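Local coordinates for protein glycosyl transferase family 8 (Streptococcus pneumoniae, PDB 5GVV) that transfers galactose from UDP-galactose to the terminal glucose of the already glycosylated serine-rich repeat protein PsrP, as a manganese-binding family 8 glycosyltransferase, at residues E99-Y104 against V145-N150; K35-N40 against D61-K66; E125-A130 against N150-S155; R90-D95 against K161-T166; R29-L34 against T112-D117. All blocks are in the same frame, centred on the assembly; numbering follows the deposited sequence.

All five contacts belong to the GT-A domain, whose seven-stranded mixed sheet carries contacts 1 and 2, their centres about 14 Å apart. Contact 1 pairs the strand that leads to the manganese ligands Asp106 and Asp108, and its Tyr104 side chain comes within about 4 Å of UDP at the nearest atoms; contact 2 pairs the outermost strand 61-66 with its neighbour. Glu99 of contact 1 reaches Lys35 and Tyr37 of contact 2. Contact 3, its centre about 7 Å from that of contact 1, shares Asn150 with it. Contact 4 includes Arg90 of the UDP pocket; its centre is about 13 Å from that of contact 3, and Pro94 touches Asn150. Contact 5 is the most remote from contact 4, about 28 Å between centres.

Contact 1 of 5, residues E99-Y104 against V145-N150; sequences EDKVLY and VLLINN
Asn150 spans the end of this antiparallel strand pair with its side-chain amide, outside the regular backbone pairing of the mixed GT-A sheet. Its ND2 donates to Glu99 O at 2.9 Å; the acceptor lies in the amide plane and the bond runs nearly along the carbonyl of Glu99. CG stands anti to the backbone N (chi1 -162°), which carries the amide across to the loop that leads into strand 101-105. Nearby, a water donates to Asp100 O and, weakly, to Asn149 OD1, where strand 145-149 gives way to helix 150-155 and Asn149 caps the first turn. Further along, two hydrogen-bonded pairs hold the strands together. Val102 and Ile148 exchange both backbone bonds, Ile148 N to Val102 O being short at 2.7 Å, and Tyr104 and Leu146 do the same. Between them Leu103 faces Leu147 in a non-hydrogen-bonded pair. Leu103 CD1 reaches Val145 CG1 at 3.9 Å, on the face shared with Lys101, whose CG and CD lie against Leu147 CD1. The other face brings Val102 and Ile148 side by side. The Tyr104 hydroxyl is hydrogen-bonded to the manganese ligand Asp106, and the Tyr104 side chain comes within about 4 Å of bound UDP at the nearest atoms. At the opposite end of that residue, Tyr104 CB rests on Ile148 CD1 at 3.8 Å.

Contact 2 of 5, residues K35-N40 against D61-K66; sequences KIYLLN and DLIDCK
Tyr37 and Ile63 pack closely where strands 34-40 and 61-66 run parallel, the two strands of a beta-alpha-beta unit linked through helix 45-57. Ile63 CG1 sits over one face of the Tyr37 ring, 4.1 Å from its centroid, while Cys65 SG comes to the ring edge in its plane, 3.6 Å from Tyr37 CD1. Five backbone bonds close the strands in register; the shortest is Ile63 N to Ile36 O, 2.7 Å. On the other side of the sheet, Ile36 CG2 meets Leu62 CD1, and helix 17-30 covers Ile36. The partly exposed start is looser: Lys35 CE only approaches Ile63 CD1, at 4.2 Å, and its ammonium turns to Glu99 in a salt bridge. At the far end the buried polar groups are knit together. Asn40 takes the tight first torsion between backbone N and carbonyl carbon (chi1 72°), which turns ND2 back to Leu38 O on its own strand and across to Asp64 OD1; Leu38 O is also gripped by Cys65 N from the opposite face of its plane. Lys66 folds its chain to bridge Asp64, and its NZ meets a lone pair of Asn40 OD1 in the carbonyl plane at 2.8 Å.

Contact 3 of 5, residues E125-A130 against N150-S155; sequences ENYLAA and NKKWGS
Lys152 lays its side chain over the ring of Tyr127, a cation-pi contact between helix 150-155 and the residue just ahead of strand 128-131 in the GT-A sheet. From CB, which points toward the 125-130 segment, the chain bends about its CB-CG and CG-CD bonds, and these two bends swing its end across the ring at about a right angle to the tyrosine. Lys152 CE then lies over the Tyr127 face, 3.6 Å from the ring centroid and only 13° off the normal, nearest Tyr127 CE1 and CD1. Lys152 NZ, at the tip, is 3.4 Å from the centroid and displaced toward the phenol end, with Tyr127 CZ 3.1 Å away. The carboxylate of Glu125 is nearby but not in contact, its OE2 5.5 Å from Lys152 NZ; it may help to balance the charge. The next residue on the helix, Trp153, uses its indole edge instead. NE1 donates to Tyr127 O at 2.9 Å, from well above the carbonyl plane and with the acceptor tilted from the indole plane, and the N-H...O angle is 145°. The rings of both Tyr127 and Trp153 also meet Phe185, and Ile158 of helix 158-167 touches each of them. At the benzo edge of the indole, near its plane, Trp153 CZ2 touches Leu128 CD2 at 3.8 Å.

Contact 4 of 5, residues R90-D95 against K161-T166; sequences RYFIPD and KLIDLT
Ring-to-aliphatic packing carries most of this contact: Tyr91 lays one face on Leu162 of helix 158-167. Leu162 CB stands over the centre of the ring, 3.7 Å from its centroid and only 4° off the normal, a CH-pi contact. The leucine CD1 continues the cover toward the rim, 3.5 Å from Tyr91 CD1. Purely apolar contacts extend this toward Phe92. Ile163 puts CG1 near Tyr91 CD2 at 4.1 Å, and its longer branch, set anti at its second torsion (chi2 172°), carries CD1 on to Phe92 CE1 at 3.9 Å, the two side chains crossing at about a right angle. A polar pair lies at the far end of the tyrosine, where Tyr91 OH comes to 3.0 Å from Thr166 OG1; the two side chains approach from opposite directions. Ile180 of helix 176-185 packs against both Thr166 and Tyr91. Salt bridges to residues beyond the two segments flank the contact: Asp95 pairs with Arg159, and Arg90 with Asp177. The arrangement joins helix 158-167 of the GT-A domain to the loop between strands 61-66 and 101-105, which holds Arg90, a residue that touches UDP in the UDP pocket of this family 8 enzyme.

Contact 5 of 5, residues R29-L34 against T112-D117; sequences RHNSHL and TGDLTD
Asn31 OD1 is gripped by two donors, Leu115 N at 2.8 Å and a water that also donates to Asp114 OD1, in the GT-A domain where the end of helix 17-30 meets the turn leading into helix 116-119. The bond from Leu115 N is almost straight, at 174°, and lies on a lone pair in the amide's carbonyl plane. The other half of the amide is used too: Asn31 ND2 donates to Gly113 O at 3.1 Å, from above the Gly113 carbonyl plane, and also to Leu27 O. Both ends of the amide are thus engaged, which fixes its rotation. Asp114 forms an Asx turn, its OD1 accepting from Thr116 N at 2.7 Å. The His30 ring lies over the backbone of Thr112 and Gly113, with Arg29 CG on the opposite face; His30 NE2 bonds to the Tyr250 hydroxyl. Thr112 O stands over the centre of the imidazole, and Gly113 CA makes a CH-pi contact 4.0 Å from the His30 ring centroid.

Contact 1 of 5, residues E99-Y104 against V145-N150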
# COMPACT_ATOMS: atom_id res chain seq x y z
N GLU A 99 17.00 24.00 -4.18
CA GLU A 99 16.81 24.67 -5.47
C GLU A 99 16.01 25.96 -5.31
O GLU A 99 15.19 26.08 -4.40
CB GLU A 99 16.15 23.74 -6.48
CG GLU A 99 17.05 22.61 -6.99
CD GLU A 99 17.24 21.48 -5.99
OE1 GLU A 99 16.48 21.40 -5.00
OE2 GLU A 99 18.16 20.67 -6.19
N ASP A 100 16.25 26.92 -6.19
CA ASP A 100 15.55 28.20 -6.12
C ASP A 100 14.09 28.06 -6.56
O ASP A 100 13.23 28.85 -6.14
CB ASP A 100 16.29 29.27 -6.93
CG ASP A 100 17.70 29.53 -6.42
OD1 ASP A 100 17.96 29.31 -5.22
OD2 ASP A 100 18.55 29.95 -7.24
N LYS A 101 13.82 27.07 -7.41
CA LYS A 101 12.45 26.79 -7.84
C LYS A 101 12.11 25.30 -7.70
O LYS A 101 12.96 24.44 -7.96
CB LYS A 101 12.20 27.26 -9.28
CG LYS A 101 10.80 26.96 -9.81
CD LYS A 101 10.48 27.73 -11.08
CE LYS A 101 11.44 27.40 -12.22
NZ LYS A 101 10.94 27.92 -13.53
N VAL A 102 10.89 25.01 -7.28
CA VAL A 102 10.45 23.64 -7.07
C VAL A 102 8.94 23.49 -7.31
O VAL A 102 8.17 24.42 -7.06
CB VAL A 102 10.86 23.13 -5.66
CG1 VAL A 102 10.23 23.98 -4.58
CG2 VAL A 102 10.51 21.65 -5.48
N LEU A 103 8.53 22.33 -7.81
CA LEU A 103 7.11 22.05 -8.01
C LEU A 103 6.57 21.17 -6.90
O LEU A 103 6.95 20.00 -6.79
CB LEU A 103 6.89 21.35 -9.36
CG LEU A 103 5.46 20.90 -9.64
CD1 LEU A 103 4.52 22.11 -9.75
CD2 LEU A 103 5.40 20.05 -10.90
N TYR A 104 5.69 21.71 -6.06
CA TYR A 104 4.99 20.89 -5.07
C TYR A 104 3.79 20.18 -5.70
O TYR A 104 3.05 20.77 -6.49
CB TYR A 104 4.53 21.70 -3.85
CG TYR A 104 3.54 20.92 -3.02
CD1 TYR A 104 3.97 19.95 -2.12
CD2 TYR A 104 2.17 21.11 -3.18
CE1 TYR A 104 3.06 19.21 -1.38
CE2 TYR A 104 1.26 20.37 -2.44
CZ TYR A 104 1.71 19.42 -1.55
OH TYR A 104 0.80 18.68 -0.82
N VAL A 145 -1.17 21.93 -6.49
CA VAL A 145 -0.08 22.03 -7.46
C VAL A 145 0.51 23.43 -7.36
O VAL A 145 -0.12 24.41 -7.75
CB VAL A 145 -0.57 21.81 -8.91
CG1 VAL A 145 0.59 22.03 -9.89
CG2 VAL A 145 -1.17 20.42 -9.08
N LEU A 146 1.73 23.52 -6.84
CA LEU A 146 2.35 24.82 -6.63
C LEU A 146 3.73 24.88 -7.25
O LEU A 146 4.64 24.15 -6.83
CB LEU A 146 2.43 25.14 -5.13
CG LEU A 146 1.10 25.23 -4.40
CD1 LEU A 146 1.31 25.42 -2.91
CD2 LEU A 146 0.28 26.38 -4.95
N LEU A 147 3.89 25.74 -8.25
CA LEU A 147 5.22 26.07 -8.73
C LEU A 147 5.76 27.14 -7.80
O LEU A 147 5.27 28.26 -7.78
CB LEU A 147 5.19 26.58 -10.17
CG LEU A 147 6.58 26.74 -10.77
CD1 LEU A 147 7.40 25.47 -10.56
CD2 LEU A 147 6.51 27.09 -12.24
N ILE A 148 6.78 26.79 -7.02
CA ILE A 148 7.19 27.60 -5.88
C ILE A 148 8.52 28.33 -6.08
O ILE A 148 9.52 27.72 -6.48
CB ILE A 148 7.25 26.74 -4.60
CG1 ILE A 148 5.84 26.28 -4.21
CG2 ILE A 148 7.90 27.50 -3.45
CD1 ILE A 148 5.79 25.22 -3.12
N ASN A 149 8.53 29.63 -5.80
CA ASN A 149 9.76 30.41 -5.75
C ASN A 149 10.44 30.13 -4.41
O ASN A 149 10.30 30.91 -3.47
CB ASN A 149 9.43 31.90 -5.90
CG ASN A 149 10.67 32.76 -6.09
OD1 ASN A 149 11.78 32.40 -5.69
ND2 ASN A 149 10.48 33.92 -6.71
N ASN A 150 11.17 29.03 -4.34
CA ASN A 150 11.76 28.57 -3.07
C ASN A 150 12.72 29.56 -2.41
O ASN A 150 12.78 29.66 -1.18
CB ASN A 150 12.45 27.22 -3.26
CG ASN A 150 12.68 26.50 -1.95
OD1 ASN A 150 11.87 26.59 -1.04
ND2 ASN A 150 13.81 25.80 -1.84
O HOH W 1 12.71 31.31 -7.82

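Contact 2 of 5, residues K35-N40 against D61-K66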
# COMPACT_ATOMS: atom_id res chain seq x y z
N LYS A 35 14.60 15.46 -9.44
CA LYS A 35 15.06 15.42 -8.06
C LYS A 35 13.83 15.55 -7.18
O LYS A 35 13.27 16.65 -7.04
CB LYS A 35 16.05 16.55 -7.78
CG LYS A 35 16.65 16.51 -6.39
CD LYS A 35 17.72 17.58 -6.24
CE LYS A 35 18.34 17.59 -4.85
NZ LYS A 35 19.28 18.74 -4.73
N ILE A 36 13.39 14.43 -6.63
CA ILE A 36 12.16 14.39 -5.86
C ILE A 36 12.42 14.43 -4.35
O ILE A 36 13.12 13.57 -3.81
CB ILE A 36 11.34 13.12 -6.19
CG1 ILE A 36 10.87 13.17 -7.66
CG2 ILE A 36 10.14 13.00 -5.27
CD1 ILE A 36 10.16 11.92 -8.11
N TYR A 37 11.84 15.42 -3.68
CA TYR A 37 11.86 15.47 -2.23
C TYR A 37 10.55 14.86 -1.72
O TYR A 37 9.49 15.10 -2.31
CB TYR A 37 11.96 16.91 -1.73
CG TYR A 37 13.24 17.64 -2.10
CD1 TYR A 37 14.24 17.83 -1.15
CD2 TYR A 37 13.43 18.17 -3.37
CE1 TYR A 37 15.41 18.51 -1.47
CE2 TYR A 37 14.60 18.85 -3.69
CZ TYR A 37 15.58 19.01 -2.73
OH TYR A 37 16.76 19.69 -3.04
N LEU A 38 10.61 14.08 -0.65
CA LEU A 38 9.39 13.56 -0.04
C LEU A 38 9.37 13.86 1.45
O LEU A 38 10.10 13.24 2.23
CB LEU A 38 9.24 12.06 -0.28
CG LEU A 38 8.06 11.36 0.40
CD1 LEU A 38 6.76 12.06 0.06
CD2 LEU A 38 8.00 9.90 -0.01
N LEU A 39 8.52 14.81 1.84
CA LEU A 39 8.38 15.16 3.25
C LEU A 39 7.52 14.12 3.96
O LEU A 39 6.40 13.83 3.53
CB LEU A 39 7.77 16.56 3.39
CG LEU A 39 8.76 17.73 3.39
CD1 LEU A 39 9.47 17.85 2.05
CD2 LEU A 39 8.07 19.05 3.76
N ASN A 40 8.05 13.54 5.03
CA ASN A 40 7.33 12.49 5.76
C ASN A 40 7.87 12.33 7.17
O ASN A 40 8.91 12.90 7.51
CB ASN A 40 7.42 11.16 5.02
CG ASN A 40 8.82 10.54 5.10
OD1 ASN A 40 9.02 9.52 5.77
ND2 ASN A 40 9.78 11.14 4.40
N ASP A 61 16.97 11.78 -8.56
CA ASP A 61 17.26 11.30 -7.21
C ASP A 61 16.01 11.34 -6.34
O ASP A 61 14.96 11.86 -6.76
CB ASP A 61 18.36 12.16 -6.57
CG ASP A 61 19.30 11.35 -5.69
OD1 ASP A 61 18.95 10.21 -5.31
OD2 ASP A 61 20.40 11.86 -5.38
N LEU A 62 16.11 10.77 -5.14
CA LEU A 62 14.99 10.78 -4.19
C LEU A 62 15.50 11.19 -2.81
O LEU A 62 16.38 10.54 -2.25
CB LEU A 62 14.31 9.41 -4.14
CG LEU A 62 13.13 9.30 -3.16
CD1 LEU A 62 12.06 10.35 -3.48
CD2 LEU A 62 12.53 7.90 -3.17
N ILE A 63 14.93 12.27 -2.27
CA ILE A 63 15.41 12.83 -1.02
C ILE A 63 14.41 12.58 0.10
O ILE A 63 13.26 13.01 0.01
CB ILE A 63 15.64 14.36 -1.14
CG1 ILE A 63 16.35 14.69 -2.45
CG2 ILE A 63 16.42 14.88 0.06
CD1 ILE A 63 17.75 14.09 -2.56
N ASP A 64 14.85 11.88 1.14
CA ASP A 64 14.00 11.59 2.29
C ASP A 64 14.03 12.77 3.24
O ASP A 64 15.03 13.01 3.91
CB ASP A 64 14.49 10.32 3.00
CG ASP A 64 13.58 9.89 4.15
OD1 ASP A 64 12.57 10.57 4.42
OD2 ASP A 64 13.88 8.85 4.79
N CYS A 65 12.94 13.52 3.29
CA CYS A 65 12.87 14.68 4.17
C CYS A 65 12.07 14.32 5.42
O CYS A 65 10.84 14.38 5.42
CB CYS A 65 12.25 15.87 3.44
SG CYS A 65 13.20 16.33 1.97
N LYS A 66 12.79 13.95 6.47
CA LYS A 66 12.15 13.49 7.70
C LYS A 66 11.74 14.64 8.62
O LYS A 66 12.59 15.36 9.15
CB LYS A 66 13.07 12.50 8.44
CG LYS A 66 13.01 11.07 7.88
CD LYS A 66 11.61 10.50 8.04
CE LYS A 66 11.56 8.99 7.78
NZ LYS A 66 11.58 8.65 6.33

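Contact 3 of 5, residues E125-A130 against N150-S155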
# COMPACT_ATOMS: atom_id res chain seq x y z
N GLU A 125 8.50 37.89 -9.95
CA GLU A 125 8.56 38.25 -8.54
C GLU A 125 7.43 37.59 -7.75
O GLU A 125 7.30 37.79 -6.54
CB GLU A 125 8.51 39.78 -8.38
CG GLU A 125 8.96 40.30 -7.01
CD GLU A 125 10.34 40.92 -7.04
OE1 GLU A 125 10.43 42.16 -6.92
OE2 GLU A 125 11.34 40.18 -7.17
N ASN A 126 6.61 36.81 -8.44
CA ASN A 126 5.55 36.06 -7.77
C ASN A 126 6.12 34.99 -6.84
O ASN A 126 7.08 34.31 -7.19
CB ASN A 126 4.61 35.41 -8.80
CG ASN A 126 3.75 36.44 -9.53
OD1 ASN A 126 3.67 36.43 -10.76
ND2 ASN A 126 3.11 37.32 -8.78
N TYR A 127 5.52 34.86 -5.65
CA TYR A 127 5.94 33.84 -4.69
C TYR A 127 5.69 32.43 -5.24
O TYR A 127 6.38 31.47 -4.87
CB TYR A 127 5.19 33.99 -3.37
CG TYR A 127 5.56 35.21 -2.54
CD1 TYR A 127 6.40 35.10 -1.44
CD2 TYR A 127 5.04 36.47 -2.84
CE1 TYR A 127 6.72 36.20 -0.67
CE2 TYR A 127 5.35 37.58 -2.07
CZ TYR A 127 6.20 37.44 -0.99
OH TYR A 127 6.52 38.54 -0.23
N LEU A 128 4.69 32.31 -6.11
CA LEU A 128 4.33 31.01 -6.67
C LEU A 128 3.45 31.12 -7.91
O LEU A 128 3.01 32.22 -8.28
CB LEU A 128 3.64 30.14 -5.61
CG LEU A 128 2.27 30.58 -5.06
CD1 LEU A 128 1.11 30.03 -5.88
CD2 LEU A 128 2.12 30.17 -3.61
N ALA A 129 3.19 29.98 -8.53
CA ALA A 129 2.20 29.86 -9.60
C ALA A 129 1.23 28.75 -9.23
O ALA A 129 1.64 27.72 -8.70
CB ALA A 129 2.87 29.55 -10.94
N ALA A 130 -0.06 28.96 -9.51
CA ALA A 130 -1.07 27.97 -9.15
C ALA A 130 -2.31 28.07 -10.05
O ALA A 130 -2.55 29.12 -10.66
CB ALA A 130 -1.47 28.12 -7.69
N ASN A 150 11.17 29.03 -4.34
CA ASN A 150 11.76 28.57 -3.07
C ASN A 150 12.72 29.56 -2.41
O ASN A 150 12.78 29.66 -1.18
CB ASN A 150 12.45 27.22 -3.26
CG ASN A 150 12.68 26.50 -1.95
OD1 ASN A 150 11.87 26.59 -1.04
ND2 ASN A 150 13.81 25.80 -1.84
N LYS A 151 13.47 30.30 -3.22
CA LYS A 151 14.41 31.28 -2.70
C LYS A 151 13.67 32.37 -1.93
O LYS A 151 14.05 32.72 -0.80
CB LYS A 151 15.23 31.89 -3.84
CG LYS A 151 16.34 32.83 -3.37
CD LYS A 151 16.97 33.57 -4.56
CE LYS A 151 17.33 35.01 -4.20
NZ LYS A 151 17.73 35.81 -5.39
N LYS A 152 12.60 32.89 -2.53
CA LYS A 152 11.77 33.92 -1.91
C LYS A 152 11.11 33.42 -0.63
O LYS A 152 11.02 34.16 0.36
CB LYS A 152 10.69 34.39 -2.89
CG LYS A 152 11.15 35.42 -3.91
CD LYS A 152 10.60 36.80 -3.56
CE LYS A 152 9.12 36.73 -3.21
NZ LYS A 152 8.54 38.07 -2.89
N TRP A 153 10.63 32.18 -0.65
CA TRP A 153 10.06 31.53 0.52
C TRP A 153 11.06 31.46 1.67
O TRP A 153 10.68 31.53 2.85
CB TRP A 153 9.58 30.12 0.17
CG TRP A 153 8.28 30.09 -0.59
CD1 TRP A 153 7.95 30.83 -1.69
CD2 TRP A 153 7.14 29.26 -0.32
NE1 TRP A 153 6.68 30.52 -2.11
CE2 TRP A 153 6.16 29.55 -1.28
CE3 TRP A 153 6.86 28.30 0.66
CZ2 TRP A 153 4.92 28.92 -1.30
CZ3 TRP A 153 5.63 27.67 0.63
CH2 TRP A 153 4.67 27.98 -0.34
N GLY A 154 12.34 31.34 1.33
CA GLY A 154 13.40 31.29 2.33
C GLY A 154 13.64 32.63 3.00
O GLY A 154 13.70 32.71 4.22
N SER A 155 13.77 33.68 2.19
CA SER A 155 14.11 35.01 2.69
C SER A 155 12.94 35.73 3.36
O SER A 155 13.14 36.46 4.33
CB SER A 155 14.69 35.87 1.57
OG SER A 155 14.41 35.31 0.29

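Contact 4 of 5, residues R90-D95 against K161-T166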
# COMPACT_ATOMS: atom_id res chain seq x y z
N ARG A 90 3.58 21.03 3.79
CA ARG A 90 4.13 21.80 2.67
C ARG A 90 4.69 23.15 3.12
O ARG A 90 5.43 23.80 2.38
CB ARG A 90 3.07 21.97 1.56
CG ARG A 90 1.78 22.65 1.99
CD ARG A 90 0.69 22.52 0.93
NE ARG A 90 -0.24 21.43 1.23
CZ ARG A 90 -1.21 21.03 0.42
NH1 ARG A 90 -2.01 20.03 0.77
NH2 ARG A 90 -1.38 21.62 -0.76
N TYR A 91 4.34 23.56 4.34
CA TYR A 91 4.89 24.78 4.93
C TYR A 91 6.42 24.70 5.04
O TYR A 91 7.11 25.71 4.87
CB TYR A 91 4.30 25.02 6.33
CG TYR A 91 2.81 25.34 6.38
CD1 TYR A 91 2.08 25.56 5.21
CD2 TYR A 91 2.14 25.42 7.59
CE1 TYR A 91 0.73 25.85 5.26
CE2 TYR A 91 0.79 25.71 7.65
CZ TYR A 91 0.09 25.92 6.48
OH TYR A 91 -1.26 26.21 6.53
N PHE A 92 6.93 23.51 5.33
CA PHE A 92 8.36 23.33 5.63
C PHE A 92 9.22 23.09 4.40
O PHE A 92 10.39 22.72 4.51
CB PHE A 92 8.55 22.17 6.62
CG PHE A 92 7.82 22.36 7.92
CD1 PHE A 92 8.40 23.09 8.95
CD2 PHE A 92 6.57 21.80 8.12
CE1 PHE A 92 7.74 23.26 10.16
CE2 PHE A 92 5.89 21.97 9.32
CZ PHE A 92 6.48 22.69 10.34
N ILE A 93 8.65 23.29 3.22
CA ILE A 93 9.38 23.09 1.96
C ILE A 93 10.75 23.80 1.90
O ILE A 93 11.76 23.15 1.60
CB ILE A 93 8.51 23.42 0.72
CG1 ILE A 93 7.50 22.30 0.47
CG2 ILE A 93 9.37 23.62 -0.51
CD1 ILE A 93 6.44 22.63 -0.58
N PRO A 94 10.81 25.11 2.21
CA PRO A 94 12.12 25.76 2.06
C PRO A 94 13.14 25.34 3.11
O PRO A 94 14.28 25.80 3.06
CB PRO A 94 11.78 27.25 2.19
CG PRO A 94 10.57 27.29 3.04
CD PRO A 94 9.77 26.06 2.66
N ASP A 95 12.75 24.49 4.05
CA ASP A 95 13.68 23.97 5.04
C ASP A 95 14.46 22.76 4.52
O ASP A 95 15.46 22.35 5.13
CB ASP A 95 12.95 23.62 6.34
CG ASP A 95 12.47 24.84 7.10
OD1 ASP A 95 13.16 25.89 7.04
OD2 ASP A 95 11.40 24.77 7.75
N LYS A 161 5.54 32.33 8.79
CA LYS A 161 4.37 33.16 8.56
C LYS A 161 3.10 32.33 8.37
O LYS A 161 2.03 32.71 8.86
CB LYS A 161 4.61 34.07 7.35
CG LYS A 161 5.61 35.16 7.64
CD LYS A 161 6.07 35.85 6.38
CE LYS A 161 6.74 37.17 6.71
NZ LYS A 161 6.23 38.24 5.81
N LEU A 162 3.22 31.20 7.68
CA LEU A 162 2.10 30.29 7.48
C LEU A 162 1.68 29.64 8.80
O LEU A 162 0.49 29.57 9.12
CB LEU A 162 2.44 29.23 6.44
CG LEU A 162 2.50 29.66 4.97
CD1 LEU A 162 3.28 28.67 4.11
CD2 LEU A 162 1.09 29.84 4.42
N ILE A 163 2.67 29.17 9.56
CA ILE A 163 2.43 28.54 10.85
C ILE A 163 1.74 29.50 11.81
O ILE A 163 0.69 29.18 12.37
CB ILE A 163 3.75 28.06 11.51
CG1 ILE A 163 4.33 26.86 10.75
CG2 ILE A 163 3.52 27.67 12.97
CD1 ILE A 163 5.72 26.45 11.22
N ASP A 164 2.33 30.68 11.98
CA ASP A 164 1.76 31.72 12.82
C ASP A 164 0.34 32.09 12.40
O ASP A 164 -0.55 32.21 13.25
CB ASP A 164 2.66 32.97 12.81
CG ASP A 164 4.00 32.73 13.47
OD1 ASP A 164 4.12 31.75 14.25
OD2 ASP A 164 4.94 33.52 13.23
N LEU A 165 0.12 32.26 11.10
CA LEU A 165 -1.22 32.60 10.62
C LEU A 165 -2.18 31.42 10.75
O LEU A 165 -3.35 31.62 11.03
CB LEU A 165 -1.20 33.12 9.17
CG LEU A 165 -2.60 33.44 8.62
CD1 LEU A 165 -3.33 34.45 9.49
CD2 LEU A 165 -2.55 33.92 7.18
N THR A 166 -1.69 30.20 10.56
CA THR A 166 -2.53 29.02 10.74
C THR A 166 -2.85 28.83 12.22
O THR A 166 -3.86 28.22 12.57
CB THR A 166 -1.88 27.74 10.17
OG1 THR A 166 -1.32 28.01 8.89
CG2 THR A 166 -2.92 26.62 10.04

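Contact 5 of 5, residues R29-L34 against T112-D117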
# COMPACT_ATOMS: atom_id res chain seq x y z
N ARG A 29 6.74 8.26 -15.12
CA ARG A 29 6.35 7.66 -16.39
C ARG A 29 6.56 8.62 -17.56
O ARG A 29 6.97 8.21 -18.65
CB ARG A 29 4.88 7.24 -16.31
CG ARG A 29 4.29 6.75 -17.63
CD ARG A 29 5.02 5.53 -18.15
NE ARG A 29 4.36 4.97 -19.32
CZ ARG A 29 4.63 5.31 -20.58
NH1 ARG A 29 5.57 6.21 -20.84
NH2 ARG A 29 3.97 4.76 -21.58
N HIS A 30 6.32 9.91 -17.31
CA HIS A 30 6.30 10.89 -18.40
C HIS A 30 7.39 11.95 -18.30
O HIS A 30 7.53 12.78 -19.19
CB HIS A 30 4.93 11.56 -18.47
CG HIS A 30 3.79 10.60 -18.69
ND1 HIS A 30 3.54 10.01 -19.91
CD2 HIS A 30 2.84 10.13 -17.84
CE1 HIS A 30 2.49 9.22 -19.81
NE2 HIS A 30 2.05 9.28 -18.56
N ASN A 31 8.17 11.92 -17.21
CA ASN A 31 9.21 12.91 -16.97
C ASN A 31 10.46 12.30 -16.35
O ASN A 31 10.39 11.66 -15.30
CB ASN A 31 8.68 14.03 -16.06
CG ASN A 31 7.44 14.72 -16.63
OD1 ASN A 31 7.54 15.79 -17.25
ND2 ASN A 31 6.28 14.12 -16.41
N SER A 32 11.61 12.49 -16.99
CA SER A 32 12.88 12.00 -16.46
C SER A 32 13.65 13.12 -15.77
O SER A 32 13.19 14.26 -15.71
CB SER A 32 13.72 11.39 -17.58
OG SER A 32 13.94 12.32 -18.63
N HIS A 33 14.82 12.78 -15.23
CA HIS A 33 15.70 13.74 -14.57
C HIS A 33 15.01 14.53 -13.47
O HIS A 33 15.01 15.76 -13.48
CB HIS A 33 16.33 14.69 -15.59
CG HIS A 33 17.16 14.00 -16.63
ND1 HIS A 33 16.61 13.38 -17.73
CD2 HIS A 33 18.50 13.84 -16.73
CE1 HIS A 33 17.58 12.86 -18.46
NE2 HIS A 33 18.73 13.13 -17.88
N LEU A 34 14.42 13.81 -12.52
CA LEU A 34 13.67 14.47 -11.45
C LEU A 34 14.37 14.33 -10.10
O LEU A 34 14.71 13.22 -9.67
CB LEU A 34 12.26 13.90 -11.37
CG LEU A 34 11.48 13.82 -12.68
CD1 LEU A 34 10.22 13.02 -12.48
CD2 LEU A 34 11.14 15.21 -13.18
N THR A 112 -0.10 12.88 -16.44
CA THR A 112 -0.39 12.09 -17.64
C THR A 112 0.53 12.41 -18.81
O THR A 112 0.39 11.81 -19.89
CB THR A 112 -1.84 12.30 -18.13
OG1 THR A 112 -2.00 13.64 -18.61
CG2 THR A 112 -2.83 12.02 -17.02
N GLY A 113 1.46 13.34 -18.62
CA GLY A 113 2.36 13.71 -19.70
C GLY A 113 3.52 14.59 -19.29
O GLY A 113 3.74 14.85 -18.10
N ASP A 114 4.28 15.05 -20.29
CA ASP A 114 5.46 15.88 -20.10
C ASP A 114 5.07 17.22 -19.46
O ASP A 114 4.21 17.92 -19.98
CB ASP A 114 6.11 16.13 -21.47
CG ASP A 114 7.47 16.81 -21.37
OD1 ASP A 114 7.80 17.43 -20.33
OD2 ASP A 114 8.21 16.73 -22.37
N LEU A 115 5.73 17.56 -18.36
CA LEU A 115 5.45 18.82 -17.65
C LEU A 115 6.48 19.91 -17.94
O LEU A 115 6.57 20.89 -17.18
CB LEU A 115 5.37 18.59 -16.14
CG LEU A 115 4.30 17.63 -15.62
CD1 LEU A 115 4.34 17.54 -14.11
CD2 LEU A 115 2.91 18.05 -16.09
N THR A 116 7.24 19.76 -19.02
CA THR A 116 8.33 20.70 -19.36
C THR A 116 7.93 22.17 -19.27
O THR A 116 8.62 22.97 -18.62
CB THR A 116 8.91 20.41 -20.76
OG1 THR A 116 9.52 19.11 -20.78
CG2 THR A 116 9.95 21.45 -21.13
N ASP A 117 6.81 22.52 -19.90
CA ASP A 117 6.30 23.90 -19.92
C ASP A 117 6.03 24.42 -18.50
O ASP A 117 6.17 25.61 -18.23
CB ASP A 117 5.02 23.99 -20.74
CG ASP A 117 5.23 23.67 -22.21
OD1 ASP A 117 6.38 23.81 -22.68
OD2 ASP A 117 4.25 23.28 -22.89
O HOH W 2 9.66 16.73 -18.74